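Local coordinates for aminotransferase class I and II (Anaerococcus prevotii, PDB 4EMY), which binds pyridoxal 5'-phosphate and, as a homodimeric aminotransferase, probably catalyses the transfer of amino groups, at residues 225-230 with 355-360; 266-271 with 300-305. All coordinates share one frame; numbering follows the deposited sequence.

Interaction 1 (225-230 with 355-360); sequences VAYLEF and GGFFTF. With PLP (pyridoxal-5'-phosphate), chain E.
Tyr227 reaches past Phe357 and Phe358 to the cofactor, where its OH lies 2.6 Å from O3 of PLP in a hydrogen bond that either oxygen could donate. O3 sits at the ring edge of Tyr227, in the plane of the phenol. Tyr227 CG lies beside the backbone N, anti to the carbonyl carbon (chi1 -55°), which sends the phenol past Phe357 toward O3. The flank of the same ring rests on Phe357: Tyr227 CE1 stands over one face of the Phe357 ring, offset toward its rim, 3.6 Å from Phe357 CG, and the ring planes meet obliquely, at 55°. At the hydroxyl end, Phe358 turns a ring edge to the phenol oxygen, CE1 being 3.6 Å from Tyr227 OH, while Phe357 CB sits over one face of the Phe358 ring, toward its rim. In this fold-type I (aspartate aminotransferase-like) PLP fold, segment 225-230, which opens with a type I turn from Val225 to Leu228, follows strand 218-224 of the large mixed sheet, and 355-360 runs into the small antiparallel sheet through strand 359-362, so the contact joins those two parts beside the pyridine ring. Phe357 also drives CE1 over the centre of the Phe230 ring, 4.0 Å from Phe230 CD2, a T-shaped pair with planes at 72° that completes an aromatic cluster. Behind it, Gly356 N donates to Phe230 O at 2.9 Å, tilted from the carbonyl plane. Gly356 has backbone angles that call for glycine. Farther out, Leu328 and Leu332 of helix 315-345 pack on Phe230.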
ATOM      1  N   VAL A 225      -6.585  10.153 -13.525  1.00 35.95           N
ATOM      2  CA  VAL A 225      -7.295  11.404 -13.310  1.00 36.15           C
ATOM      3  C   VAL A 225      -6.988  12.013 -11.942  1.00 36.52           C
ATOM      4  O   VAL A 225      -7.873  12.544 -11.268  1.00 37.40           O
ATOM      5  CB  VAL A 225      -8.811  11.241 -13.546  1.00 36.83           C
ATOM      6  CG1 VAL A 225      -9.073  10.801 -14.976  1.00 36.71           C
ATOM      7  CG2 VAL A 225      -9.418  10.243 -12.572  1.00 37.35           C
ATOM      8  N   ALA A 226      -5.722  11.939 -11.538  1.00 36.27           N
ATOM      9  CA  ALA A 226      -5.285  12.515 -10.270  1.00 36.71           C
ATOM     10  C   ALA A 226      -5.497  14.037 -10.194  1.00 36.97           C
ATOM     11  O   ALA A 226      -5.918  14.558  -9.165  1.00 37.69           O
ATOM     12  CB  ALA A 226      -3.829  12.165 -10.015  1.00 36.99           C
ATOM     13  N   TYR A 227      -5.212  14.741 -11.288  1.00 36.94           N
ATOM     14  CA  TYR A 227      -5.313  16.199 -11.318  1.00 37.64           C
ATOM     15  C   TYR A 227      -6.639  16.669 -11.908  1.00 38.24           C
ATOM     16  O   TYR A 227      -6.741  17.786 -12.418  1.00 39.30           O
ATOM     17  CB  TYR A 227      -4.140  16.810 -12.090  1.00 38.27           C
ATOM     18  CG  TYR A 227      -2.779  16.394 -11.582  1.00 38.54           C
ATOM     19  CD1 TYR A 227      -2.189  17.033 -10.482  1.00 39.28           C
ATOM     20  CD2 TYR A 227      -2.076  15.370 -12.201  1.00 38.48           C
ATOM     21  CE1 TYR A 227      -0.939  16.647 -10.016  1.00 40.01           C
ATOM     22  CE2 TYR A 227      -0.828  14.982 -11.748  1.00 39.48           C
ATOM     23  CZ  TYR A 227      -0.265  15.616 -10.660  1.00 40.14           C
ATOM     24  OH  TYR A 227       0.972  15.211 -10.223  1.00 41.58           O
ATOM     25  N   LEU A 228      -7.655  15.816 -11.819  1.00 38.01           N
ATOM     26  CA  LEU A 228      -8.986  16.113 -12.345  1.00 39.10           C
ATOM     27  C   LEU A 228      -9.538  17.453 -11.857  1.00 40.71           C
ATOM     28  O   LEU A 228      -9.966  18.282 -12.653  1.00 42.11           O
ATOM     29  CB  LEU A 228      -9.955  14.989 -11.974  1.00 39.33           C
ATOM     30  CG  LEU A 228     -11.378  15.063 -12.518  1.00 41.15           C
ATOM     31  CD1 LEU A 228     -11.433  14.569 -13.955  1.00 40.71           C
ATOM     32  CD2 LEU A 228     -12.285  14.237 -11.624  1.00 42.15           C
ATOM     33  N   GLU A 229      -9.518  17.664 -10.548  1.00 40.86           N
ATOM     34  CA  GLU A 229     -10.110  18.865  -9.966  1.00 42.73           C
ATOM     35  C   GLU A 229      -9.334  20.150 -10.282  1.00 43.03           C
ATOM     36  O   GLU A 229      -9.806  21.255  -9.987  1.00 45.11           O
ATOM     37  CB  GLU A 229     -10.277  18.697  -8.458  1.00 43.20           C
ATOM     38  CG  GLU A 229     -11.137  17.506  -8.065  1.00 43.83           C
ATOM     39  CD  GLU A 229     -12.629  17.801  -8.092  1.00 46.68           C
ATOM     40  OE1 GLU A 229     -13.289  17.571  -7.055  1.00 48.59           O
ATOM     41  OE2 GLU A 229     -13.144  18.257  -9.138  1.00 47.59           O
ATOM     42  N   PHE A 230      -8.159  20.003 -10.891  1.00 41.41           N
ATOM     43  CA  PHE A 230      -7.298  21.143 -11.180  1.00 41.93           C
ATOM     44  C   PHE A 230      -7.137  21.315 -12.678  1.00 42.43           C
ATOM     45  O   PHE A 230      -6.080  21.727 -13.157  1.00 42.71           O
ATOM     46  CB  PHE A 230      -5.940  20.974 -10.493  1.00 40.79           C
ATOM     47  CG  PHE A 230      -6.032  20.849  -9.000  1.00 40.61           C
ATOM     48  CD1 PHE A 230      -6.132  21.975  -8.198  1.00 42.02           C
ATOM     49  CD2 PHE A 230      -6.030  19.597  -8.392  1.00 39.49           C
ATOM     50  CE1 PHE A 230      -6.222  21.858  -6.822  1.00 42.21           C
ATOM     51  CE2 PHE A 230      -6.121  19.471  -7.013  1.00 39.85           C
ATOM     52  CZ  PHE A 230      -6.216  20.603  -6.229  1.00 41.22           C
ATOM     53  N   GLY A 355      -4.644  22.114 -17.544  1.00 42.42           N
ATOM     54  CA  GLY A 355      -4.790  21.861 -16.106  1.00 41.54           C
ATOM     55  C   GLY A 355      -3.554  21.186 -15.538  1.00 40.51           C
ATOM     56  O   GLY A 355      -2.651  20.818 -16.287  1.00 40.53           O
ATOM     57  N   GLY A 356      -3.496  21.025 -14.219  1.00 39.89           N
ATOM     58  CA  GLY A 356      -2.396  20.295 -13.599  1.00 39.17           C
ATOM     59  C   GLY A 356      -1.520  21.106 -12.667  1.00 39.56           C
ATOM     60  O   GLY A 356      -1.816  22.272 -12.362  1.00 40.59           O
ATOM     61  N   PHE A 357      -0.439  20.475 -12.211  1.00 39.08           N
ATOM     62  CA  PHE A 357       0.481  21.072 -11.237  1.00 39.40           C
ATOM     63  C   PHE A 357       1.724  21.655 -11.895  1.00 39.99           C
ATOM     64  O   PHE A 357       2.530  22.323 -11.238  1.00 40.61           O
ATOM     65  CB  PHE A 357       0.917  20.028 -10.199  1.00 38.78           C
ATOM     66  CG  PHE A 357       0.035  19.959  -8.979  1.00 38.75           C
ATOM     67  CD1 PHE A 357      -1.306  20.332  -9.030  1.00 39.07           C
ATOM     68  CD2 PHE A 357       0.547  19.486  -7.776  1.00 38.62           C
ATOM     69  CE1 PHE A 357      -2.109  20.261  -7.900  1.00 39.19           C
ATOM     70  CE2 PHE A 357      -0.251  19.408  -6.643  1.00 38.69           C
ATOM     71  CZ  PHE A 357      -1.583  19.788  -6.710  1.00 38.94           C
ATOM     72  N   PHE A 358       1.875  21.398 -13.190  1.00 39.94           N
ATOM     73  CA  PHE A 358       3.106  21.725 -13.887  1.00 40.44           C
ATOM     74  C   PHE A 358       2.816  22.366 -15.228  1.00 41.22           C
ATOM     75  O   PHE A 358       1.844  22.000 -15.892  1.00 41.25           O
ATOM     76  CB  PHE A 358       3.934  20.461 -14.132  1.00 40.03           C
ATOM     77  CG  PHE A 358       4.039  19.550 -12.941  1.00 39.24           C
ATOM     78  CD1 PHE A 358       3.145  18.492 -12.780  1.00 38.45           C
ATOM     79  CD2 PHE A 358       5.037  19.733 -11.993  1.00 39.47           C
ATOM     80  CE1 PHE A 358       3.236  17.642 -11.691  1.00 37.68           C
ATOM     81  CE2 PHE A 358       5.132  18.884 -10.899  1.00 39.01           C
ATOM     82  CZ  PHE A 358       4.232  17.835 -10.751  1.00 38.09           C
ATOM     83  N   THR A 359       3.662  23.323 -15.606  1.00 41.98           N
ATOM     84  CA  THR A 359       3.719  23.856 -16.963  1.00 42.79           C
ATOM     85  C   THR A 359       5.012  23.346 -17.577  1.00 43.05           C
ATOM     86  O   THR A 359       5.984  23.103 -16.857  1.00 42.96           O
ATOM     87  CB  THR A 359       3.758  25.395 -16.980  1.00 43.92           C
ATOM     88  OG1 THR A 359       4.834  25.851 -16.155  1.00 44.12           O
ATOM     89  CG2 THR A 359       2.450  25.981 -16.484  1.00 43.99           C
ATOM     90  N   PHE A 360       5.046  23.193 -18.895  1.00 43.63           N
ATOM     91  CA  PHE A 360       6.197  22.553 -19.520  1.00 44.04           C
ATOM     92  C   PHE A 360       6.811  23.359 -20.650  1.00 45.62           C
ATOM     93  O   PHE A 360       6.127  23.765 -21.592  1.00 46.31           O
ATOM     94  CB  PHE A 360       5.826  21.155 -20.012  1.00 43.42           C
ATOM     95  CG  PHE A 360       7.001  20.244 -20.209  1.00 43.72           C
ATOM     96  CD1 PHE A 360       7.599  20.114 -21.458  1.00 45.07           C
ATOM     97  CD2 PHE A 360       7.502  19.498 -19.149  1.00 42.93           C
ATOM     98  CE1 PHE A 360       8.674  19.261 -21.646  1.00 45.69           C
ATOM     99  CE2 PHE A 360       8.580  18.645 -19.327  1.00 43.52           C
ATOM    100  CZ  PHE A 360       9.164  18.525 -20.577  1.00 44.93           C
TER
HETATM  101  N1  PLP E 501      -0.505   9.985 -11.211  1.00 28.10           N
HETATM  102  C2  PLP E 501       0.189  11.086 -11.683  1.00 28.71           C
HETATM  103  C2A PLP E 501       0.138  11.441 -13.139  1.00 27.05           C
HETATM  104  C3  PLP E 501       0.927  11.883 -10.812  1.00 29.04           C
HETATM  105  O3  PLP E 501       1.608  12.964 -11.282  1.00 28.37           O
HETATM  106  C4  PLP E 501       0.999  11.584  -9.467  1.00 30.44           C
HETATM  107  C4A PLP E 501       2.287  11.940  -8.776  1.00 33.98           C
HETATM  108  O4A PLP E 501       2.386  12.974  -8.109  1.00 42.42           O
HETATM  109  C5  PLP E 501       0.292  10.479  -8.994  1.00 29.95           C
HETATM  110  C6  PLP E 501      -0.453   9.677  -9.868  1.00 28.88           C
HETATM  111  C5A PLP E 501       0.379  10.137  -7.515  1.00 29.45           C
HETATM  112  O4P PLP E 501      -0.825   9.623  -6.992  1.00 27.92           O
HETATM  113  P   PLP E 501      -0.804   9.158  -5.462  1.00 26.27           P
HETATM  114  O1P PLP E 501      -0.285   7.745  -5.457  1.00 25.46           O
HETATM  115  O2P PLP E 501      -2.208   9.282  -4.914  1.00 23.97           O
HETATM  116  O3P PLP E 501       0.134  10.018  -4.652  1.00 26.40           O

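Interaction 2 (266-271 with 300-305); sequences YGLRSG and NGTHAA. With PLP (pyridoxal-5'-phosphate), chain E.
Thr302 turns OG1 anti to its own carbonyl carbon (chi1 -44°), which carries the hydroxyl to Leu268 O, and in Arg269 bends at chi2 and chi3 fold the chain back and turn the guanidinium edge-on to the cofactor phosphate. The threonine hydroxyl donates to Leu268 O over 2.7 Å, approaching at a tilt from the carbonyl plane. Its methyl is used as well: Thr302 CG2 lies 3.9 Å from Leu268 CD2, the two side chains crossing at about a right angle. Beyond them, Ala305 places its CB 3.5 Å from Ser270 CB and also meets Leu268 CB, so a small methyl on the first helical turn fills the angle between two residues of the loop. The hydroxyl of Ser270 is hydrogen-bonded to Tyr84 OH. Segment 266-271 is the loop leading into strand 271-277 of the large mixed sheet, and it delivers the arginine of the phosphate-binding pocket characteristic of fold-type I PLP enzymes; Thr302 takes the N-cap position of helix 303-311, although its side chain makes no capping bond. Arg269 grips the phosphate with both terminal nitrogens: NH2 donates to O1P of PLP at 2.7 Å, nearly straight at 165°, and NH1 to O3P at 2.9 Å. NH1 also donates a long but straight hydrogen bond to Tyr266 O (3.3 Å), which lies in the guanidinium plane and also accepts from Arg269 N. On the dimer face, Arg269 NH2 is hydrogen-bonded to Trp298 O of the second subunit, and Thr302 packs on Thr302 of that subunit. A leucine in place of Arg269 would probably leave the phosphate without a balancing positive charge from this side, Tyr266 O with one donor fewer and Trp298 O of the second subunit without this donor.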
ATOM      1  N   TYR A 266      -1.898  13.725   0.372  1.00 40.94           N
ATOM      2  CA  TYR A 266      -0.830  12.900  -0.194  1.00 40.18           C
ATOM      3  C   TYR A 266      -0.321  11.845   0.783  1.00 40.23           C
ATOM      4  O   TYR A 266      -0.210  10.664   0.428  1.00 39.56           O
ATOM      5  CB  TYR A 266       0.354  13.776  -0.639  1.00 40.67           C
ATOM      6  CG  TYR A 266       0.001  15.159  -1.158  1.00 40.83           C
ATOM      7  CD1 TYR A 266       0.067  15.452  -2.521  1.00 40.19           C
ATOM      8  CD2 TYR A 266      -0.372  16.186  -0.278  1.00 41.92           C
ATOM      9  CE1 TYR A 266      -0.247  16.718  -2.994  1.00 40.62           C
ATOM     10  CE2 TYR A 266      -0.689  17.454  -0.743  1.00 42.28           C
ATOM     11  CZ  TYR A 266      -0.626  17.719  -2.096  1.00 41.62           C
ATOM     12  OH  TYR A 266      -0.940  18.978  -2.546  1.00 42.03           O
ATOM     13  N   GLY A 267      -0.011  12.280   2.005  1.00 41.16           N
ATOM     14  CA  GLY A 267       0.603  11.428   3.026  1.00 41.39           C
ATOM     15  C   GLY A 267      -0.374  10.506   3.720  1.00 41.00           C
ATOM     16  O   GLY A 267       0.011   9.717   4.585  1.00 41.21           O
ATOM     17  N   LEU A 268      -1.642  10.621   3.340  1.00 40.70           N
ATOM     18  CA  LEU A 268      -2.696   9.740   3.817  1.00 40.54           C
ATOM     19  C   LEU A 268      -2.936   8.540   2.897  1.00 39.61           C
ATOM     20  O   LEU A 268      -3.662   7.622   3.258  1.00 39.55           O
ATOM     21  CB  LEU A 268      -3.989  10.520   4.011  1.00 40.98           C
ATOM     22  CG  LEU A 268      -4.143  11.140   5.386  1.00 42.11           C
ATOM     23  CD1 LEU A 268      -5.367  12.038   5.416  1.00 42.78           C
ATOM     24  CD2 LEU A 268      -4.245  10.034   6.423  1.00 42.26           C
ATOM     25  N   ARG A 269      -2.337   8.569   1.709  1.00 39.03           N
ATOM     26  CA  ARG A 269      -2.354   7.441   0.770  1.00 38.33           C
ATOM     27  C   ARG A 269      -3.723   6.809   0.525  1.00 37.99           C
ATOM     28  O   ARG A 269      -3.957   5.659   0.909  1.00 37.87           O
ATOM     29  CB  ARG A 269      -1.364   6.357   1.214  1.00 38.54           C
ATOM     30  CG  ARG A 269       0.033   6.851   1.557  1.00 39.31           C
ATOM     31  CD  ARG A 269       0.710   7.561   0.390  1.00 39.45           C
ATOM     32  NE  ARG A 269       0.640   6.824  -0.874  1.00 38.66           N
ATOM     33  CZ  ARG A 269       0.206   7.340  -2.019  1.00 38.52           C
ATOM     34  NH1 ARG A 269      -0.197   8.598  -2.091  1.00 38.98           N
ATOM     35  NH2 ARG A 269       0.186   6.595  -3.107  1.00 38.51           N
ATOM     36  N   SER A 270      -4.617   7.551  -0.121  1.00 37.84           N
ATOM     37  CA  SER A 270      -5.947   7.029  -0.405  1.00 37.78           C
ATOM     38  C   SER A 270      -6.465   7.384  -1.785  1.00 37.40           C
ATOM     39  O   SER A 270      -6.776   8.542  -2.069  1.00 37.70           O
ATOM     40  CB  SER A 270      -6.949   7.490   0.644  1.00 38.71           C
ATOM     41  OG  SER A 270      -8.205   6.877   0.421  1.00 39.15           O
ATOM     42  N   GLY A 271      -6.562   6.368  -2.635  1.00 36.82           N
ATOM     43  CA  GLY A 271      -7.171   6.503  -3.948  1.00 36.41           C
ATOM     44  C   GLY A 271      -8.177   5.395  -4.172  1.00 36.51           C
ATOM     45  O   GLY A 271      -8.620   4.740  -3.223  1.00 36.81           O
ATOM     46  N   ASN A 300      -5.263  -3.425   3.264  1.00 35.99           N
ATOM     47  CA  ASN A 300      -6.407  -2.508   3.297  1.00 35.16           C
ATOM     48  C   ASN A 300      -5.960  -1.055   3.341  1.00 34.75           C
ATOM     49  O   ASN A 300      -4.798  -0.767   3.630  1.00 35.38           O
ATOM     50  CB  ASN A 300      -7.363  -2.819   4.457  1.00 35.56           C
ATOM     51  CG  ASN A 300      -6.652  -3.365   5.675  1.00 36.73           C
ATOM     52  OD1 ASN A 300      -5.504  -3.029   5.944  1.00 37.47           O
ATOM     53  ND2 ASN A 300      -7.333  -4.216   6.415  1.00 37.31           N
ATOM     54  N   GLY A 301      -6.886  -0.146   3.042  1.00 34.05           N
ATOM     55  CA  GLY A 301      -6.566   1.271   2.895  1.00 33.62           C
ATOM     56  C   GLY A 301      -6.427   2.000   4.205  1.00 34.16           C
ATOM     57  O   GLY A 301      -6.727   1.454   5.265  1.00 34.86           O
ATOM     58  N   THR A 302      -5.951   3.236   4.127  1.00 34.11           N
ATOM     59  CA  THR A 302      -5.855   4.102   5.297  1.00 34.90           C
ATOM     60  C   THR A 302      -7.275   4.435   5.707  1.00 35.02           C
ATOM     61  O   THR A 302      -7.951   5.218   5.039  1.00 34.72           O
ATOM     62  CB  THR A 302      -5.094   5.406   4.982  1.00 35.00           C
ATOM     63  OG1 THR A 302      -3.930   5.107   4.198  1.00 34.77           O
ATOM     64  CG2 THR A 302      -4.676   6.120   6.260  1.00 36.22           C
ATOM     65  N   HIS A 303      -7.731   3.826   6.794  1.00 35.61           N
ATOM     66  CA  HIS A 303      -9.129   3.942   7.182  1.00 35.95           C
ATOM     67  C   HIS A 303      -9.571   5.373   7.428  1.00 36.68           C
ATOM     68  O   HIS A 303     -10.618   5.779   6.927  1.00 36.68           O
ATOM     69  CB  HIS A 303      -9.467   3.001   8.336  1.00 36.71           C
ATOM     70  CG  HIS A 303     -10.928   2.608   8.399  1.00 36.80           C
ATOM     71  ND1 HIS A 303     -11.480   2.051   9.490  1.00 37.85           N
ATOM     72  CD2 HIS A 303     -11.955   2.733   7.462  1.00 36.19           C
ATOM     73  CE1 HIS A 303     -12.786   1.823   9.265  1.00 37.87           C
ATOM     74  NE2 HIS A 303     -13.074   2.236   8.021  1.00 36.85           N
ATOM     75  N   ALA A 304      -8.776   6.166   8.146  1.00 37.49           N
ATOM     76  CA  ALA A 304      -9.161   7.561   8.410  1.00 38.43           C
ATOM     77  C   ALA A 304      -9.516   8.340   7.141  1.00 37.58           C
ATOM     78  O   ALA A 304     -10.512   9.073   7.118  1.00 38.26           O
ATOM     79  CB  ALA A 304      -8.091   8.295   9.212  1.00 39.58           C
ATOM     80  N   ALA A 305      -8.714   8.161   6.091  1.00 36.25           N
ATOM     81  CA  ALA A 305      -8.904   8.876   4.828  1.00 35.52           C
ATOM     82  C   ALA A 305     -10.231   8.526   4.142  1.00 35.19           C
ATOM     83  O   ALA A 305     -10.884   9.388   3.539  1.00 35.50           O
ATOM     84  CB  ALA A 305      -7.738   8.610   3.895  1.00 34.45           C
TER
HETATM   85  N1  PLP E 501      -0.505   9.985 -11.211  1.00 28.10           N
HETATM   86  C2  PLP E 501       0.189  11.086 -11.683  1.00 28.71           C
HETATM   87  C2A PLP E 501       0.138  11.441 -13.139  1.00 27.05           C
HETATM   88  C3  PLP E 501       0.927  11.883 -10.812  1.00 29.04           C
HETATM   89  O3  PLP E 501       1.608  12.964 -11.282  1.00 28.37           O
HETATM   90  C4  PLP E 501       0.999  11.584  -9.467  1.00 30.44           C
HETATM   91  C4A PLP E 501       2.287  11.940  -8.776  1.00 33.98           C
HETATM   92  O4A PLP E 501       2.386  12.974  -8.109  1.00 42.42           O
HETATM   93  C5  PLP E 501       0.292  10.479  -8.994  1.00 29.95           C
HETATM   94  C6  PLP E 501      -0.453   9.677  -9.868  1.00 28.88           C
HETATM   95  C5A PLP E 501       0.379  10.137  -7.515  1.00 29.45           C
HETATM   96  O4P PLP E 501      -0.825   9.623  -6.992  1.00 27.92           O
HETATM   97  P   PLP E 501      -0.804   9.158  -5.462  1.00 26.27           P
HETATM   98  O1P PLP E 501      -0.285   7.745  -5.457  1.00 25.46           O
HETATM   99  O2P PLP E 501      -2.208   9.282  -4.914  1.00 23.97           O
HETATM  100  O3P PLP E 501       0.134  10.018  -4.652  1.00 26.40           O

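Both interactions are buried and both touch PLP, but at different groups of the cofactor: interaction 1 meets the phenolic oxygen O3 and interaction 2 the phosphate. Interaction 1 lies close to the centre of the chain, its own centre about 7 Å away, and is chiefly aromatic packing, with no other chain of the assembly touching its segments. Interaction 2 is farther out, about 17 Å between the same kinds of centre, and its polar and small-residue chemistry belongs to the subunit boundary. Each includes a loop next to a strand of the large mixed sheet, paired with the start of a different element: strand 359-362 or helix 303-311. The two meet where Phe357 CE2 packs 4.2 Å from Tyr266 OH.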